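Local coordinates for protein pelota homolog (PDB 3OBY) that may recognise stalled ribosomes, cleave their mRNA with a metal-dependent endoribonuclease activity and help release ribosomes that no longer work, at residues 11-22 with 100-111; 127-135 with 142-150. One frame throughout, in Å; residues are numbered along the deposited sequence.

Contact 1: 11-22 with 100-111; sequences NEGEIKLIPETL and TVGKELSIIKKW
V101 and G102 meet P19 just before the antiparallel strands 14-18 and 105-108, neighbours in the seven-stranded sheet of the N-terminal Sm-fold domain, which pair from L105 with L17 onward. G102 sits in a type II turn from T100 to K103, and its N donates to P19 O at 2.6 Å. CG1 of V101 reaches the T21 backbone. E104 sets its carboxylate across the aliphatic chain of K16, OE2 3.4 Å from CD; their charged ends stay apart. L105 exchanges backbone bonds with L17 in both directions, and its CD2 meets L17 CD1 at 3.6 Å on the face covered by helix 22-31. On the other face, S106 OG donates to E14 OE2 at 2.9 Å, arriving on the anti side of the carboxylate and well out of its plane, while K16 CE lies against the same hydroxyl. I107 forms a hydrogen-bonded pair with I15, and CG1 of I108 lies against CB of E14. K109 N and O both bond G13, and the lysine's NZ leaves for salt bridges with E33 and D36. W111 closes the run: its N donates to N11 O, and with CG beside the backbone N (chi1 -59°) the indole turns back to I15, whose CD1 presses on one face, 3.3 Å from the centroid of the six-membered ring, in a CH-pi contact; K109 CG covers the opposite face. G13 O takes two donors from opposite faces of its carbonyl plane, K109 N and, at 3.2 Å, W111 NE1, which stands well above that plane although G13 O lies in the indole plane.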
loop_
_atom_site.group_PDB
_atom_site.type_symbol
_atom_site.label_atom_id
_atom_site.label_comp_id
_atom_site.label_asym_id
_atom_site.label_seq_id
_atom_site.Cartn_x
_atom_site.Cartn_y
_atom_site.Cartn_z
ATOM N N ASN A 11 -7.456 12.565 -22.776
ATOM C CA ASN A 11 -6.280 11.905 -22.209
ATOM C C ASN A 11 -5.161 12.805 -21.705
ATOM O O ASN A 11 -4.086 12.320 -21.355
ATOM C CB ASN A 11 -5.703 10.917 -23.214
ATOM C CG ASN A 11 -6.452 9.615 -23.226
ATOM O OD1 ASN A 11 -6.585 8.961 -22.192
ATOM N ND2 ASN A 11 -6.951 9.224 -24.394
ATOM N N GLU A 12 -5.411 14.109 -21.672
ATOM C CA GLU A 12 -4.421 15.065 -21.202
ATOM C C GLU A 12 -4.988 15.825 -20.018
ATOM O O GLU A 12 -6.160 16.206 -20.016
ATOM C CB GLU A 12 -4.047 16.037 -22.320
ATOM C CG GLU A 12 -3.252 17.250 -21.867
ATOM C CD GLU A 12 -2.637 17.998 -23.036
ATOM O OE1 GLU A 12 -3.233 17.985 -24.134
ATOM O OE2 GLU A 12 -1.563 18.606 -22.857
ATOM N N GLY A 13 -4.155 16.043 -19.008
ATOM C CA GLY A 13 -4.614 16.751 -17.832
ATOM C C GLY A 13 -3.779 16.393 -16.626
ATOM O O GLY A 13 -2.690 15.835 -16.755
ATOM N N GLU A 14 -4.296 16.704 -15.446
ATOM C CA GLU A 14 -3.586 16.423 -14.212
ATOM C C GLU A 14 -4.184 15.281 -13.404
ATOM O O GLU A 14 -5.403 15.137 -13.306
ATOM C CB GLU A 14 -3.533 17.685 -13.344
ATOM C CG GLU A 14 -3.623 17.424 -11.837
ATOM C CD GLU A 14 -3.536 18.692 -11.011
ATOM O OE1 GLU A 14 -3.723 19.788 -11.586
ATOM O OE2 GLU A 14 -3.294 18.591 -9.787
ATOM N N ILE A 15 -3.300 14.469 -12.835
ATOM C CA ILE A 15 -3.696 13.366 -11.985
ATOM C C ILE A 15 -2.931 13.566 -10.685
ATOM O O ILE A 15 -1.707 13.633 -10.676
ATOM C CB ILE A 15 -3.325 11.997 -12.584
ATOM C CG1 ILE A 15 -4.008 11.809 -13.940
ATOM C CG2 ILE A 15 -3.777 10.892 -11.641
ATOM C CD1 ILE A 15 -3.791 10.444 -14.571
ATOM N N LYS A 16 -3.667 13.693 -9.592
ATOM C CA LYS A 16 -3.078 13.890 -8.283
ATOM C C LYS A 16 -3.190 12.560 -7.556
ATOM O O LYS A 16 -4.295 12.062 -7.329
ATOM C CB LYS A 16 -3.839 14.982 -7.530
ATOM C CG LYS A 16 -3.316 15.255 -6.128
ATOM C CD LYS A 16 -4.087 16.380 -5.451
ATOM C CE LYS A 16 -3.990 17.681 -6.245
ATOM N NZ LYS A 16 -4.711 18.816 -5.595
ATOM N N LEU A 17 -2.046 11.990 -7.187
ATOM C CA LEU A 17 -2.015 10.687 -6.527
ATOM C C LEU A 17 -0.993 10.536 -5.409
ATOM O O LEU A 17 -0.169 11.406 -5.177
ATOM C CB LEU A 17 -1.781 9.609 -7.589
ATOM C CG LEU A 17 -0.796 10.035 -8.685
ATOM C CD1 LEU A 17 0.607 10.162 -8.100
ATOM C CD2 LEU A 17 -0.819 9.023 -9.811
ATOM N N ILE A 18 -1.062 9.403 -4.723
ATOM C CA ILE A 18 -0.149 9.104 -3.627
ATOM C C ILE A 18 0.354 7.658 -3.697
ATOM O O ILE A 18 -0.439 6.716 -3.657
ATOM C CB ILE A 18 -0.834 9.265 -2.265
ATOM C CG1 ILE A 18 -1.440 10.654 -2.141
ATOM C CG2 ILE A 18 0.167 9.020 -1.153
ATOM C CD1 ILE A 18 -2.186 10.849 -0.835
ATOM N N PRO A 19 1.680 7.466 -3.808
ATOM C CA PRO A 19 2.212 6.100 -3.870
ATOM C C PRO A 19 2.234 5.560 -2.442
ATOM O O PRO A 19 2.660 6.254 -1.520
ATOM C CB PRO A 19 3.602 6.302 -4.470
ATOM C CG PRO A 19 4.006 7.627 -3.915
ATOM C CD PRO A 19 2.749 8.464 -4.003
ATOM N N GLU A 20 1.753 4.336 -2.255
ATOM C CA GLU A 20 1.686 3.729 -0.923
ATOM C C GLU A 20 2.659 2.561 -0.747
ATOM O O GLU A 20 2.805 2.017 0.345
ATOM C CB GLU A 20 0.259 3.235 -0.666
ATOM C CG GLU A 20 -0.829 4.288 -0.850
ATOM C CD GLU A 20 -2.235 3.704 -0.825
ATOM O OE1 GLU A 20 -2.630 3.050 -1.812
ATOM O OE2 GLU A 20 -2.947 3.893 0.184
ATOM N N THR A 21 3.315 2.170 -1.830
ATOM C CA THR A 21 4.247 1.059 -1.786
ATOM C C THR A 21 5.451 1.307 -2.679
ATOM O O THR A 21 5.423 2.184 -3.545
ATOM C CB THR A 21 3.571 -0.246 -2.252
ATOM O OG1 THR A 21 3.217 -0.139 -3.635
ATOM C CG2 THR A 21 2.328 -0.502 -1.449
ATOM N N LEU A 22 6.504 0.526 -2.467
ATOM C CA LEU A 22 7.694 0.665 -3.281
ATOM C C LEU A 22 7.346 0.313 -4.731
ATOM O O LEU A 22 7.981 0.809 -5.664
ATOM C CB LEU A 22 8.812 -0.220 -2.730
ATOM C CG LEU A 22 9.233 0.146 -1.295
ATOM C CD1 LEU A 22 10.408 -0.709 -0.870
ATOM C CD2 LEU A 22 9.604 1.614 -1.211
ATOM N N THR A 100 8.450 10.174 -2.008
ATOM C CA THR A 100 8.580 8.987 -1.160
ATOM C C THR A 100 7.171 8.410 -0.954
ATOM O O THR A 100 6.183 9.072 -1.251
ATOM C CB THR A 100 9.199 9.317 0.220
ATOM O OG1 THR A 100 8.367 10.247 0.914
ATOM C CG2 THR A 100 10.572 9.905 0.062
ATOM N N VAL A 101 7.074 7.181 -0.459
ATOM C CA VAL A 101 5.762 6.576 -0.226
ATOM C C VAL A 101 4.963 7.459 0.714
ATOM O O VAL A 101 5.524 8.083 1.611
ATOM C CB VAL A 101 5.858 5.167 0.429
ATOM C CG1 VAL A 101 6.519 4.193 -0.509
ATOM C CG2 VAL A 101 6.633 5.247 1.722
ATOM N N GLY A 102 3.653 7.515 0.505
ATOM C CA GLY A 102 2.800 8.327 1.358
ATOM C C GLY A 102 2.738 9.807 1.025
ATOM O O GLY A 102 1.928 10.534 1.596
ATOM N N LYS A 103 3.586 10.267 0.111
ATOM C CA LYS A 103 3.583 11.676 -0.258
ATOM C C LYS A 103 2.754 11.935 -1.498
ATOM O O LYS A 103 2.811 11.183 -2.472
ATOM C CB LYS A 103 4.998 12.184 -0.504
ATOM C CG LYS A 103 5.040 13.655 -0.887
ATOM C CD LYS A 103 6.465 14.129 -1.073
ATOM C CE LYS A 103 6.560 15.639 -1.068
ATOM N NZ LYS A 103 7.988 16.061 -1.027
ATOM N N GLU A 104 1.995 13.020 -1.462
ATOM C CA GLU A 104 1.151 13.379 -2.579
ATOM C C GLU A 104 1.915 14.147 -3.648
ATOM O O GLU A 104 2.853 14.881 -3.358
ATOM C CB GLU A 104 -0.019 14.228 -2.092
ATOM C CG GLU A 104 -1.071 14.485 -3.153
ATOM C CD GLU A 104 -2.033 15.576 -2.752
ATOM O OE1 GLU A 104 -1.619 16.753 -2.770
ATOM O OE2 GLU A 104 -3.194 15.261 -2.414
ATOM N N LEU A 105 1.504 13.963 -4.894
ATOM C CA LEU A 105 2.104 14.657 -6.011
ATOM C C LEU A 105 1.105 14.665 -7.166
ATOM O O LEU A 105 0.233 13.798 -7.250
ATOM C CB LEU A 105 3.399 13.982 -6.462
ATOM C CG LEU A 105 3.283 12.635 -7.168
ATOM C CD1 LEU A 105 4.395 12.512 -8.191
ATOM C CD2 LEU A 105 3.330 11.517 -6.145
ATOM N N SER A 106 1.238 15.660 -8.039
ATOM C CA SER A 106 0.379 15.813 -9.199
ATOM C C SER A 106 1.225 15.757 -10.460
ATOM O O SER A 106 2.234 16.455 -10.580
ATOM C CB SER A 106 -0.358 17.155 -9.150
ATOM O OG SER A 106 -1.335 17.168 -8.129
ATOM N N ILE A 107 0.804 14.913 -11.393
ATOM C CA ILE A 107 1.489 14.760 -12.665
ATOM C C ILE A 107 0.536 15.342 -13.705
ATOM O O ILE A 107 -0.640 14.993 -13.743
ATOM C CB ILE A 107 1.761 13.266 -12.975
ATOM C CG1 ILE A 107 2.717 12.691 -11.941
ATOM C CG2 ILE A 107 2.349 13.098 -14.362
ATOM C CD1 ILE A 107 2.873 11.188 -12.041
ATOM N N ILE A 108 1.048 16.249 -14.528
ATOM C CA ILE A 108 0.260 16.883 -15.569
ATOM C C ILE A 108 0.971 16.633 -16.884
ATOM O O ILE A 108 2.106 17.066 -17.064
ATOM C CB ILE A 108 0.152 18.395 -15.332
ATOM C CG1 ILE A 108 -0.401 18.647 -13.927
ATOM C CG2 ILE A 108 -0.754 19.024 -16.380
ATOM C CD1 ILE A 108 -0.499 20.113 -13.553
ATOM N N LYS A 109 0.294 15.928 -17.790
ATOM C CA LYS A 109 0.852 15.583 -19.096
ATOM C C LYS A 109 -0.249 15.017 -19.976
ATOM O O LYS A 109 -1.431 15.007 -19.612
ATOM C CB LYS A 109 1.919 14.494 -18.934
ATOM C CG LYS A 109 1.341 13.205 -18.325
ATOM C CD LYS A 109 2.399 12.185 -17.914
ATOM C CE LYS A 109 3.181 11.663 -19.111
ATOM N NZ LYS A 109 4.236 10.684 -18.726
ATOM N N LYS A 110 0.166 14.545 -21.143
ATOM C CA LYS A 110 -0.735 13.897 -22.072
ATOM C C LYS A 110 -0.450 12.448 -21.695
ATOM O O LYS A 110 0.697 12.007 -21.749
ATOM C CB LYS A 110 -0.327 14.178 -23.527
ATOM C CG LYS A 110 0.976 13.510 -23.988
ATOM C CD LYS A 110 1.377 13.968 -25.389
ATOM C CE LYS A 110 2.572 13.193 -25.936
ATOM N NZ LYS A 110 2.259 11.755 -26.183
ATOM N N TRP A 111 -1.475 11.717 -21.284
ATOM C CA TRP A 111 -1.280 10.333 -20.875
ATOM C C TRP A 111 -1.409 9.279 -21.969
ATOM O O TRP A 111 -2.294 9.342 -22.826
ATOM C CB TRP A 111 -2.245 10.005 -19.739
ATOM C CG TRP A 111 -2.055 10.891 -18.555
ATOM C CD1 TRP A 111 -2.429 12.195 -18.441
ATOM C CD2 TRP A 111 -1.401 10.549 -17.327
ATOM N NE1 TRP A 111 -2.046 12.690 -17.218
ATOM C CE2 TRP A 111 -1.408 11.702 -16.516
ATOM C CE3 TRP A 111 -0.798 9.379 -16.837
ATOM C CZ2 TRP A 111 -0.844 11.721 -15.232
ATOM C CZ3 TRP A 111 -0.240 9.400 -15.562
ATOM C CH2 TRP A 111 -0.263 10.566 -14.777
#

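Contact 2: 127-135 with 142-150; sequences NRPEIVMLT and VAGVLRQWG
A beta hairpin of the central domain, strands 131-137 and 140-147 of a mixed five-stranded sheet, is fastened by M133 paired with G144 and T135 with V142, both antiparallel hydrogen-bonded pairs. M133 N reaches G144 O at 2.8 Å and G144 N answers to M133 O. At the next hydrogen-bonded pair, V142 O is gripped twice by T135, through its N and, less directly, through its OG1 at 3.2 Å. OG1 stands between the backbone N and the carbonyl carbon (chi1 49°), which sets it alongside V142 CB and facing that oxygen; the same hydroxyl also pairs with G224 N. Between these pairs L134 CD1 rests on A143 CB at 4.0 Å, and before M133, V132 CG1 lies near G144 O; L134, A143, V132 and V145 share one face. M133 turns to the other face and its CE approaches L146 CD1; helix 236-262 packs on L146 and I131. L146 N donates to I131 O, the last backbone bond before the strands part. Beyond it E130 and R147 form an end-on salt bridge: NH1 donates to OE1 and NH2 to OE2, both at 2.9 Å, each oxygen met on its syn side, with carboxylate and guanidinium planes 26° apart. V145 takes part from both branches, CG1 over the centre of the guanidinium and CG2 3.7 Å from E130 CD. Replacing E130 with an alanine would probably leave the R147 guanidinium without its carboxylate mate and freer to turn, and rob the bridging water of one of its anchors. That water links the two strands where they part, accepting from I131 N at 2.7 Å and donating to E130 OE1 and to L146 O.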
loop_
_atom_site.group_PDB
_atom_site.type_symbol
_atom_site.label_atom_id
_atom_site.label_comp_id
_atom_site.label_asym_id
_atom_site.label_seq_id
_atom_site.Cartn_x
_atom_site.Cartn_y
_atom_site.Cartn_z
ATOM N N ASN A 127 -6.379 -2.230 -2.973
ATOM C CA ASN A 127 -7.772 -2.312 -2.544
ATOM C C ASN A 127 -7.880 -2.322 -1.025
ATOM O O ASN A 127 -7.133 -3.028 -0.338
ATOM C CB ASN A 127 -8.431 -3.568 -3.117
ATOM C CG ASN A 127 -9.810 -3.828 -2.531
ATOM O OD1 ASN A 127 -10.725 -3.015 -2.669
ATOM N ND2 ASN A 127 -9.963 -4.974 -1.875
ATOM N N ARG A 128 -8.820 -1.530 -0.515
ATOM C CA ARG A 128 -9.057 -1.409 0.914
ATOM C C ARG A 128 -10.095 -2.436 1.340
ATOM O O ARG A 128 -11.104 -2.630 0.669
ATOM C CB ARG A 128 -9.559 -0.002 1.222
ATOM C CG ARG A 128 -8.816 0.698 2.324
ATOM C CD ARG A 128 -8.143 1.979 1.841
ATOM N NE ARG A 128 -7.078 1.737 0.870
ATOM C CZ ARG A 128 -6.141 2.631 0.553
ATOM N NH1 ARG A 128 -6.132 3.826 1.131
ATOM N NH2 ARG A 128 -5.212 2.335 -0.348
ATOM N N PRO A 129 -9.856 -3.116 2.464
ATOM C CA PRO A 129 -10.780 -4.127 2.975
ATOM C C PRO A 129 -11.974 -3.427 3.610
ATOM O O PRO A 129 -11.887 -2.257 3.963
ATOM C CB PRO A 129 -9.933 -4.854 4.009
ATOM C CG PRO A 129 -9.151 -3.741 4.598
ATOM C CD PRO A 129 -8.708 -2.955 3.372
ATOM N N GLU A 130 -13.087 -4.130 3.749
ATOM C CA GLU A 130 -14.259 -3.530 4.365
ATOM C C GLU A 130 -13.887 -3.185 5.803
ATOM O O GLU A 130 -13.614 -4.074 6.616
ATOM C CB GLU A 130 -15.441 -4.509 4.346
ATOM C CG GLU A 130 -16.745 -3.924 4.882
ATOM C CD GLU A 130 -17.539 -3.158 3.834
ATOM O OE1 GLU A 130 -16.955 -2.309 3.118
ATOM O OE2 GLU A 130 -18.759 -3.408 3.735
ATOM N N ILE A 131 -13.881 -1.891 6.108
ATOM C CA ILE A 131 -13.526 -1.411 7.440
ATOM C C ILE A 131 -14.711 -0.875 8.251
ATOM O O ILE A 131 -15.509 -0.078 7.759
ATOM C CB ILE A 131 -12.470 -0.273 7.358
ATOM C CG1 ILE A 131 -11.254 -0.716 6.545
ATOM C CG2 ILE A 131 -12.036 0.118 8.748
ATOM C CD1 ILE A 131 -10.617 -1.980 7.056
ATOM N N VAL A 132 -14.812 -1.305 9.502
ATOM C CA VAL A 132 -15.874 -0.833 10.381
ATOM C C VAL A 132 -15.285 -0.106 11.586
ATOM O O VAL A 132 -14.349 -0.582 12.225
ATOM C CB VAL A 132 -16.768 -1.989 10.897
ATOM C CG1 VAL A 132 -17.688 -1.477 12.008
ATOM C CG2 VAL A 132 -17.600 -2.549 9.758
ATOM N N MET A 133 -15.839 1.058 11.887
ATOM C CA MET A 133 -15.378 1.845 13.012
ATOM C C MET A 133 -16.431 1.834 14.109
ATOM O O MET A 133 -17.620 2.016 13.845
ATOM C CB MET A 133 -15.096 3.276 12.571
ATOM C CG MET A 133 -13.778 3.452 11.851
ATOM S SD MET A 133 -13.588 5.130 11.271
ATOM C CE MET A 133 -12.956 4.859 9.583
ATOM N N LEU A 134 -15.982 1.615 15.340
ATOM C CA LEU A 134 -16.870 1.569 16.494
ATOM C C LEU A 134 -16.380 2.452 17.625
ATOM O O LEU A 134 -15.318 2.210 18.199
ATOM C CB LEU A 134 -16.984 0.141 17.018
ATOM C CG LEU A 134 -17.672 0.034 18.381
ATOM C CD1 LEU A 134 -19.171 0.107 18.182
ATOM C CD2 LEU A 134 -17.300 -1.271 19.063
ATOM N N THR A 135 -17.154 3.479 17.942
ATOM C CA THR A 135 -16.807 4.366 19.043
ATOM C C THR A 135 -17.672 3.889 20.196
ATOM O O THR A 135 -18.875 3.696 20.030
ATOM C CB THR A 135 -17.137 5.823 18.717
ATOM O OG1 THR A 135 -18.476 5.909 18.214
ATOM C CG2 THR A 135 -16.165 6.362 17.685
ATOM N N VAL A 142 -21.662 3.471 18.784
ATOM C CA VAL A 142 -22.070 3.821 17.430
ATOM C C VAL A 142 -21.039 3.266 16.461
ATOM O O VAL A 142 -19.834 3.425 16.658
ATOM C CB VAL A 142 -22.142 5.349 17.235
ATOM C CG1 VAL A 142 -22.487 5.676 15.787
ATOM C CG2 VAL A 142 -23.167 5.935 18.170
ATOM N N ALA A 143 -21.515 2.614 15.414
ATOM C CA ALA A 143 -20.615 2.044 14.433
ATOM C C ALA A 143 -20.946 2.530 13.037
ATOM O O ALA A 143 -22.102 2.783 12.704
ATOM C CB ALA A 143 -20.680 0.532 14.484
ATOM N N GLY A 144 -19.907 2.661 12.230
ATOM C CA GLY A 144 -20.071 3.098 10.864
ATOM C C GLY A 144 -19.107 2.305 10.009
ATOM O O GLY A 144 -18.136 1.737 10.512
ATOM N N VAL A 145 -19.385 2.245 8.717
ATOM C CA VAL A 145 -18.529 1.534 7.794
ATOM C C VAL A 145 -17.927 2.587 6.878
ATOM O O VAL A 145 -18.532 3.631 6.646
ATOM C CB VAL A 145 -19.326 0.502 6.965
ATOM C CG1 VAL A 145 -20.409 1.208 6.155
ATOM C CG2 VAL A 145 -18.379 -0.285 6.055
ATOM N N LEU A 146 -16.727 2.320 6.378
ATOM C CA LEU A 146 -16.062 3.263 5.502
ATOM C C LEU A 146 -16.622 3.135 4.088
ATOM O O LEU A 146 -16.860 2.037 3.589
ATOM C CB LEU A 146 -14.552 3.010 5.507
ATOM C CG LEU A 146 -13.688 4.043 4.783
ATOM C CD1 LEU A 146 -13.861 5.405 5.453
ATOM C CD2 LEU A 146 -12.229 3.606 4.818
ATOM N N ARG A 147 -16.851 4.278 3.460
ATOM C CA ARG A 147 -17.377 4.324 2.107
ATOM C C ARG A 147 -16.644 5.459 1.409
ATOM O O ARG A 147 -15.918 6.213 2.056
ATOM C CB ARG A 147 -18.884 4.574 2.147
ATOM C CG ARG A 147 -19.681 3.370 2.631
ATOM C CD ARG A 147 -19.824 2.333 1.527
ATOM N NE ARG A 147 -20.383 1.070 2.006
ATOM C CZ ARG A 147 -19.658 0.045 2.441
ATOM N NH1 ARG A 147 -18.335 0.124 2.459
ATOM N NH2 ARG A 147 -20.258 -1.062 2.857
ATOM N N GLN A 148 -16.817 5.584 0.100
ATOM C CA GLN A 148 -16.126 6.632 -0.645
ATOM C C GLN A 148 -16.298 8.035 -0.067
ATOM O O GLN A 148 -15.334 8.795 0.006
ATOM C CB GLN A 148 -16.583 6.643 -2.106
ATOM C CG GLN A 148 -16.554 5.295 -2.786
ATOM C CD GLN A 148 -16.777 5.401 -4.283
ATOM O OE1 GLN A 148 -17.020 4.401 -4.960
ATOM N NE2 GLN A 148 -16.687 6.618 -4.810
ATOM N N TRP A 149 -17.519 8.374 0.346
ATOM C CA TRP A 149 -17.803 9.708 0.877
ATOM C C TRP A 149 -17.531 9.899 2.365
ATOM O O TRP A 149 -17.757 10.985 2.897
ATOM C CB TRP A 149 -19.255 10.082 0.573
ATOM C CG TRP A 149 -20.245 9.218 1.285
ATOM C CD1 TRP A 149 -20.778 9.429 2.524
ATOM C CD2 TRP A 149 -20.802 7.983 0.813
ATOM N NE1 TRP A 149 -21.637 8.404 2.854
ATOM C CE2 TRP A 149 -21.670 7.505 1.820
ATOM C CE3 TRP A 149 -20.652 7.237 -0.361
ATOM C CZ2 TRP A 149 -22.383 6.312 1.686
ATOM C CZ3 TRP A 149 -21.363 6.049 -0.492
ATOM C CH2 TRP A 149 -22.217 5.601 0.524
ATOM N N GLY A 150 -17.051 8.855 3.035
ATOM C CA GLY A 150 -16.762 8.961 4.456
ATOM C C GLY A 150 -17.332 7.811 5.265
ATOM O O GLY A 150 -17.709 6.784 4.706
HETATM O O HOH W 1 -15.169 -0.520 4.148
#

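From the N terminus, the chain passes through 11-22 and then makes an excursion of 77 residues, which takes in helix 22-31 and four strands of the same sheet, before 100-111 returns to close contact 1 inside the Sm-fold domain. Helix 113-123 follows and leads out to 127-135, where contact 2 closes a beta hairpin in the next domain, with only six residues between its segments. The two are in series, neither nested nor crossing, with centres about 25 Å apart. Yet they touch: R128, on the linker side of contact 2, forms a salt bridge from NH2 to OE2 of E20 in contact 1, whose carboxylate also bonds the N of M1, tying the domains together where the chain crosses over.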